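Local coordinates for CSE1 (Thermus thermophilus, PDB 4AN8), which is a subunit of the Cascade ribonucleoprotein complex and probably serves CRISPR adaptive immunity by helping to select foreign DNA, at residues Gly33-Arg38 against Arg58-Val63; Arg66-Pro71 against Gly84-Asp89. All blocks are in the same frame, centred on the assembly; numbering follows the deposited sequence.

Contact 1 (Gly33-Arg38 against Arg58-Val63); sequences GEALLR and RLLLAV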
loop_
_atom_site.group_PDB
_atom_site.type_symbol
_atom_site.label_atom_id
_atom_site.label_comp_id
_atom_site.label_asym_id
_atom_site.label_seq_id
_atom_site.Cartn_x
_atom_site.Cartn_y
_atom_site.Cartn_z
ATOM N N GLY A 33 -16.585 -16.259 2.735
ATOM C CA GLY A 33 -17.002 -17.342 1.862
ATOM C C GLY A 33 -17.474 -16.877 0.485
ATOM O O GLY A 33 -16.973 -17.321 -0.549
ATOM N N GLU A 34 -18.443 -15.976 0.473
ATOM C CA GLU A 34 -18.966 -15.428 -0.765
ATOM C C GLU A 34 -17.918 -14.625 -1.543
ATOM O O GLU A 34 -17.872 -14.674 -2.771
ATOM C CB GLU A 34 -20.181 -14.549 -0.483
ATOM C CG GLU A 34 -20.834 -14.009 -1.734
ATOM C CD GLU A 34 -22.141 -13.285 -1.464
ATOM O OE1 GLU A 34 -22.618 -13.281 -0.303
ATOM O OE2 GLU A 34 -22.703 -12.715 -2.426
ATOM N N ALA A 35 -17.093 -13.866 -0.836
ATOM C CA ALA A 35 -16.067 -13.083 -1.491
ATOM C C ALA A 35 -15.162 -13.988 -2.325
ATOM O O ALA A 35 -14.762 -13.619 -3.411
ATOM C CB ALA A 35 -15.249 -12.299 -0.464
ATOM N N LEU A 36 -14.846 -15.168 -1.803
ATOM C CA LEU A 36 -13.950 -16.107 -2.470
ATOM C C LEU A 36 -14.657 -16.947 -3.539
ATOM O O LEU A 36 -14.261 -16.945 -4.694
ATOM C CB LEU A 36 -13.288 -17.028 -1.435
ATOM C CG LEU A 36 -12.286 -16.350 -0.481
ATOM C CD1 LEU A 36 -11.441 -17.405 0.248
ATOM C CD2 LEU A 36 -11.421 -15.403 -1.308
ATOM N N LEU A 37 -15.712 -17.648 -3.141
ATOM C CA LEU A 37 -16.445 -18.546 -4.023
ATOM C C LEU A 37 -17.137 -17.809 -5.159
ATOM O O LEU A 37 -17.350 -18.361 -6.215
ATOM C CB LEU A 37 -17.474 -19.336 -3.216
ATOM C CG LEU A 37 -16.806 -20.128 -2.100
ATOM C CD1 LEU A 37 -17.834 -20.792 -1.201
ATOM C CD2 LEU A 37 -15.833 -21.145 -2.702
ATOM N N ARG A 38 -17.473 -16.551 -4.948
ATOM C CA ARG A 38 -18.120 -15.777 -6.010
ATOM C C ARG A 38 -17.338 -14.515 -6.380
ATOM O O ARG A 38 -17.928 -13.507 -6.748
ATOM C CB ARG A 38 -19.559 -15.442 -5.624
ATOM C CG ARG A 38 -20.456 -16.662 -5.596
ATOM C CD ARG A 38 -21.835 -16.312 -5.079
ATOM N NE ARG A 38 -22.179 -14.922 -5.374
ATOM C CZ ARG A 38 -23.337 -14.344 -5.060
ATOM N NH1 ARG A 38 -24.292 -15.039 -4.448
ATOM N NH2 ARG A 38 -23.538 -13.065 -5.362
ATOM N N ARG A 58 -5.422 -8.874 1.770
ATOM C CA ARG A 58 -4.390 -9.722 2.405
ATOM C C ARG A 58 -4.996 -10.858 3.236
ATOM O O ARG A 58 -4.474 -11.965 3.237
ATOM C CB ARG A 58 -3.383 -8.904 3.236
ATOM C CG ARG A 58 -2.594 -7.885 2.404
ATOM C CD ARG A 58 -2.022 -6.716 3.245
ATOM N NE ARG A 58 -1.011 -7.180 4.200
ATOM C CZ ARG A 58 0.248 -7.463 3.875
ATOM N NH1 ARG A 58 0.646 -7.332 2.621
ATOM N NH2 ARG A 58 1.105 -7.892 4.802
ATOM N N LEU A 59 -6.096 -10.581 3.924
ATOM C CA LEU A 59 -6.851 -11.625 4.606
ATOM C C LEU A 59 -7.400 -12.687 3.608
ATOM O O LEU A 59 -7.240 -13.896 3.816
ATOM C CB LEU A 59 -7.969 -11.009 5.432
ATOM C CG LEU A 59 -8.856 -12.016 6.180
ATOM C CD1 LEU A 59 -8.016 -12.918 7.093
ATOM C CD2 LEU A 59 -9.968 -11.299 7.000
ATOM N N LEU A 60 -8.016 -12.237 2.514
ATOM C CA LEU A 60 -8.527 -13.170 1.513
ATOM C C LEU A 60 -7.402 -14.030 0.935
ATOM O O LEU A 60 -7.564 -15.242 0.780
ATOM C CB LEU A 60 -9.250 -12.447 0.367
ATOM C CG LEU A 60 -10.545 -11.754 0.806
ATOM C CD1 LEU A 60 -11.224 -11.117 -0.379
ATOM C CD2 LEU A 60 -11.474 -12.726 1.536
ATOM N N LEU A 61 -6.282 -13.386 0.597
ATOM C CA LEU A 61 -5.106 -14.093 0.092
ATOM C C LEU A 61 -4.559 -15.119 1.099
ATOM O O LEU A 61 -4.158 -16.209 0.714
ATOM C CB LEU A 61 -4.012 -13.106 -0.280
ATOM C CG LEU A 61 -4.394 -12.231 -1.475
ATOM C CD1 LEU A 61 -3.536 -10.929 -1.491
ATOM C CD2 LEU A 61 -4.248 -13.023 -2.773
ATOM N N ALA A 62 -4.530 -14.752 2.383
ATOM C CA ALA A 62 -4.077 -15.672 3.416
ATOM C C ALA A 62 -4.945 -16.917 3.356
ATOM O O ALA A 62 -4.434 -18.030 3.282
ATOM C CB ALA A 62 -4.177 -15.026 4.811
ATOM N N VAL A 63 -6.263 -16.721 3.371
ATOM C CA VAL A 63 -7.173 -17.847 3.303
ATOM C C VAL A 63 -6.952 -18.700 2.039
ATOM O O VAL A 63 -6.889 -19.924 2.123
ATOM C CB VAL A 63 -8.652 -17.420 3.404
ATOM C CG1 VAL A 63 -9.528 -18.626 3.209
ATOM C CG2 VAL A 63 -8.935 -16.783 4.781
#
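Leu36, which reaches across to Leu60 and Val63, shares Gly33 O with its neighbour inside the helix: Leu37 N bonds to that oxygen at 2.9 Å, Leu36 N only weakly at 3.3 Å. These bonds stay inside one helix; no hydrogen bond crosses to the other, and the contact itself is apolar. The fork of Leu36 divides its work. CD1 meets Val63 CG1 at 3.7 Å, the closest approach between the segments, while CD2 lies 3.9 Å from Leu60 CD2 and nearly as near to Leu60 CB. Leu36 and Leu60 run past one another in opposite senses, alongside rather than end on. Val63 presents CG1 because that methyl is anti to its backbone N (chi1 175°). From the residue before Leu36, Ala35 CB adds a looser touch on Leu60 CD1 at 4.2 Å. Away from this interface Glu34 OE2 sits 3.1 Å from Arg38 NH2, well above the guanidinium plane, so charge attraction rather than an aimed N-H links them. Leu203 of helix 199-206 touches both Leu36 and Leu60, enlarging the buried cluster. The axes of 33-37 and 58-63 approach to 10.9 Å and cross at -71°, a steep helix crossing bridged by alanine, leucine and valine side chains within the Cse1 family region.

Contact 2 (Arg66-Pro71 against Gly84-Asp89); sequences RALSGP and GGFPQD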
loop_
_atom_site.group_PDB
_atom_site.type_symbol
_atom_site.label_atom_id
_atom_site.label_comp_id
_atom_site.label_asym_id
_atom_site.label_seq_id
_atom_site.Cartn_x
_atom_site.Cartn_y
_atom_site.Cartn_z
ATOM N N ARG A 66 -3.698 -20.893 2.049
ATOM C CA ARG A 66 -3.725 -22.024 2.942
ATOM C C ARG A 66 -4.728 -23.057 2.439
ATOM O O ARG A 66 -4.421 -24.236 2.371
ATOM C CB ARG A 66 -4.059 -21.571 4.368
ATOM C CG ARG A 66 -3.059 -20.580 4.921
ATOM C CD ARG A 66 -1.665 -21.201 4.936
ATOM N NE ARG A 66 -1.564 -22.261 5.940
ATOM C CZ ARG A 66 -0.446 -22.930 6.188
ATOM N NH1 ARG A 66 0.657 -22.646 5.495
ATOM N NH2 ARG A 66 -0.434 -23.878 7.123
ATOM N N ALA A 67 -5.921 -22.601 2.066
ATOM C CA ALA A 67 -6.956 -23.510 1.594
ATOM C C ALA A 67 -6.539 -24.257 0.338
ATOM O O ALA A 67 -6.864 -25.422 0.193
ATOM C CB ALA A 67 -8.254 -22.787 1.369
ATOM N N LEU A 68 -5.812 -23.596 -0.559
ATOM C CA LEU A 68 -5.388 -24.218 -1.817
ATOM C C LEU A 68 -3.962 -24.760 -1.716
ATOM O O LEU A 68 -3.451 -25.369 -2.647
ATOM C CB LEU A 68 -5.489 -23.229 -2.985
ATOM C CG LEU A 68 -6.877 -22.600 -3.151
ATOM C CD1 LEU A 68 -6.889 -21.519 -4.211
ATOM C CD2 LEU A 68 -7.902 -23.679 -3.470
ATOM N N SER A 69 -3.314 -24.505 -0.592
ATOM C CA SER A 69 -1.977 -25.012 -0.383
ATOM C C SER A 69 -1.077 -24.661 -1.568
ATOM O O SER A 69 -0.284 -25.474 -2.026
ATOM C CB SER A 69 -2.049 -26.522 -0.175
ATOM O OG SER A 69 -0.901 -26.972 0.495
ATOM N N GLY A 70 -1.216 -23.435 -2.062
ATOM C CA GLY A 70 -0.543 -22.977 -3.277
ATOM C C GLY A 70 -0.940 -21.530 -3.548
ATOM O O GLY A 70 -1.269 -20.807 -2.616
ATOM N N PRO A 71 -0.949 -21.107 -4.826
ATOM C CA PRO A 71 -0.654 -21.941 -5.999
ATOM C C PRO A 71 0.822 -22.263 -6.036
ATOM O O PRO A 71 1.624 -21.381 -5.751
ATOM C CB PRO A 71 -1.011 -21.028 -7.173
ATOM C CG PRO A 71 -0.812 -19.650 -6.649
ATOM C CD PRO A 71 -1.268 -19.720 -5.214
ATOM N N GLY A 84 -12.526 -19.342 -14.708
ATOM C CA GLY A 84 -13.388 -18.315 -14.160
ATOM C C GLY A 84 -13.688 -18.495 -12.683
ATOM O O GLY A 84 -14.674 -17.965 -12.177
ATOM N N GLY A 85 -12.835 -19.211 -11.962
ATOM C CA GLY A 85 -13.074 -19.381 -10.536
ATOM C C GLY A 85 -12.027 -20.237 -9.859
ATOM O O GLY A 85 -11.288 -20.941 -10.548
ATOM N N PHE A 86 -11.951 -20.150 -8.526
ATOM C CA PHE A 86 -11.088 -21.006 -7.714
ATOM C C PHE A 86 -11.734 -22.369 -7.514
ATOM O O PHE A 86 -12.960 -22.487 -7.569
ATOM C CB PHE A 86 -10.889 -20.424 -6.305
ATOM C CG PHE A 86 -10.242 -19.081 -6.276
ATOM C CD1 PHE A 86 -8.921 -18.923 -6.670
ATOM C CD2 PHE A 86 -10.952 -17.974 -5.837
ATOM C CE1 PHE A 86 -8.330 -17.687 -6.641
ATOM C CE2 PHE A 86 -10.360 -16.731 -5.814
ATOM C CZ PHE A 86 -9.056 -16.585 -6.215
ATOM N N PRO A 87 -10.912 -23.398 -7.242
ATOM C CA PRO A 87 -11.432 -24.670 -6.737
ATOM C C PRO A 87 -12.290 -24.417 -5.503
ATOM O O PRO A 87 -11.813 -23.797 -4.540
ATOM C CB PRO A 87 -10.163 -25.431 -6.348
ATOM C CG PRO A 87 -9.149 -24.926 -7.280
ATOM C CD PRO A 87 -9.462 -23.458 -7.470
ATOM N N GLN A 88 -13.534 -24.887 -5.537
ATOM C CA GLN A 88 -14.517 -24.551 -4.511
ATOM C C GLN A 88 -14.445 -25.438 -3.279
ATOM O O GLN A 88 -14.608 -24.967 -2.154
ATOM C CB GLN A 88 -15.915 -24.635 -5.096
ATOM C CG GLN A 88 -16.043 -23.906 -6.390
ATOM C CD GLN A 88 -16.640 -22.535 -6.220
ATOM O OE1 GLN A 88 -17.786 -22.393 -5.787
ATOM N NE2 GLN A 88 -15.865 -21.501 -6.568
ATOM N N ASP A 89 -14.221 -26.726 -3.496
ATOM C CA ASP A 89 -14.237 -27.694 -2.408
ATOM C C ASP A 89 -13.107 -27.481 -1.410
ATOM O O ASP A 89 -13.354 -27.453 -0.208
ATOM C CB ASP A 89 -14.235 -29.131 -2.950
ATOM C CG ASP A 89 -15.647 -29.692 -3.138
ATOM O OD1 ASP A 89 -16.639 -28.962 -2.889
ATOM O OD2 ASP A 89 -15.758 -30.873 -3.546
#
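Leu68 meets Phe86 and Pro87 with its two methyl branches, one for each residue. CD1 approaches Phe86 CD1 at 4.1 Å, coming obliquely to the ring. CD2 is equally far from Pro87 CB, at 4.1 Å, and scarcely farther from CG of the same ring. The leucine crosses both partners at about a right angle, one methyl to each, and the two segments bury only 115 Å² between them. Its CG stands beside the backbone N and anti to the carbonyl carbon (chi1 -55°), which carries the fork toward Phe86 and Pro87. The Phe86 end is the buried one, where Leu200, Leu203 and Leu204 of helix 199-206 also pack on the side chain.

Two helix ends frame the meeting. Helix 50-67 is terminated by a Schellman motif in which Ser69 has positive phi, Gly70 N bonds to His65 O, and Ser69 N bonds weakly to Arg66 O at 3.2 Å. Gly84, also with positive phi, plays the matching part at the end of helix 74-83. Trp80 of that intervening helix touches Leu68 and Pro87 as well as Pro71, which follows a cis peptide bond.

The Pro87 side is the looser one: Pro87 is partly exposed, and two residues on Asp89 is exposed. Gln88 starts away from Leu68, and its amide folds back on its own chain, NE2 donating to Phe86 O at 3.2 Å. That bond is nearly straight, at 168°, and the oxygen lies in the amide plane of Gln88.

In the fold
From the N terminus, the chain passes through helix 32-37, a short strand at 44-45 and then helix 50-67, whose return against the first helix makes contact 1 and closes a loop of 19 residues. Contact 2 opens only afterwards: the end of helix 50-67 leads into helix 74-83, and the link to helix 88-98 comes back to close a shorter loop. The two are therefore in series, neither nested nor crossed, yet they share helix 50-67 and their centres lie about 10 Å apart. They also touch directly, Leu36 O packing 3.6 Å from Phe86 CD2. Helix 199-206 lies against both, joining this early helical region to a later part of the chain.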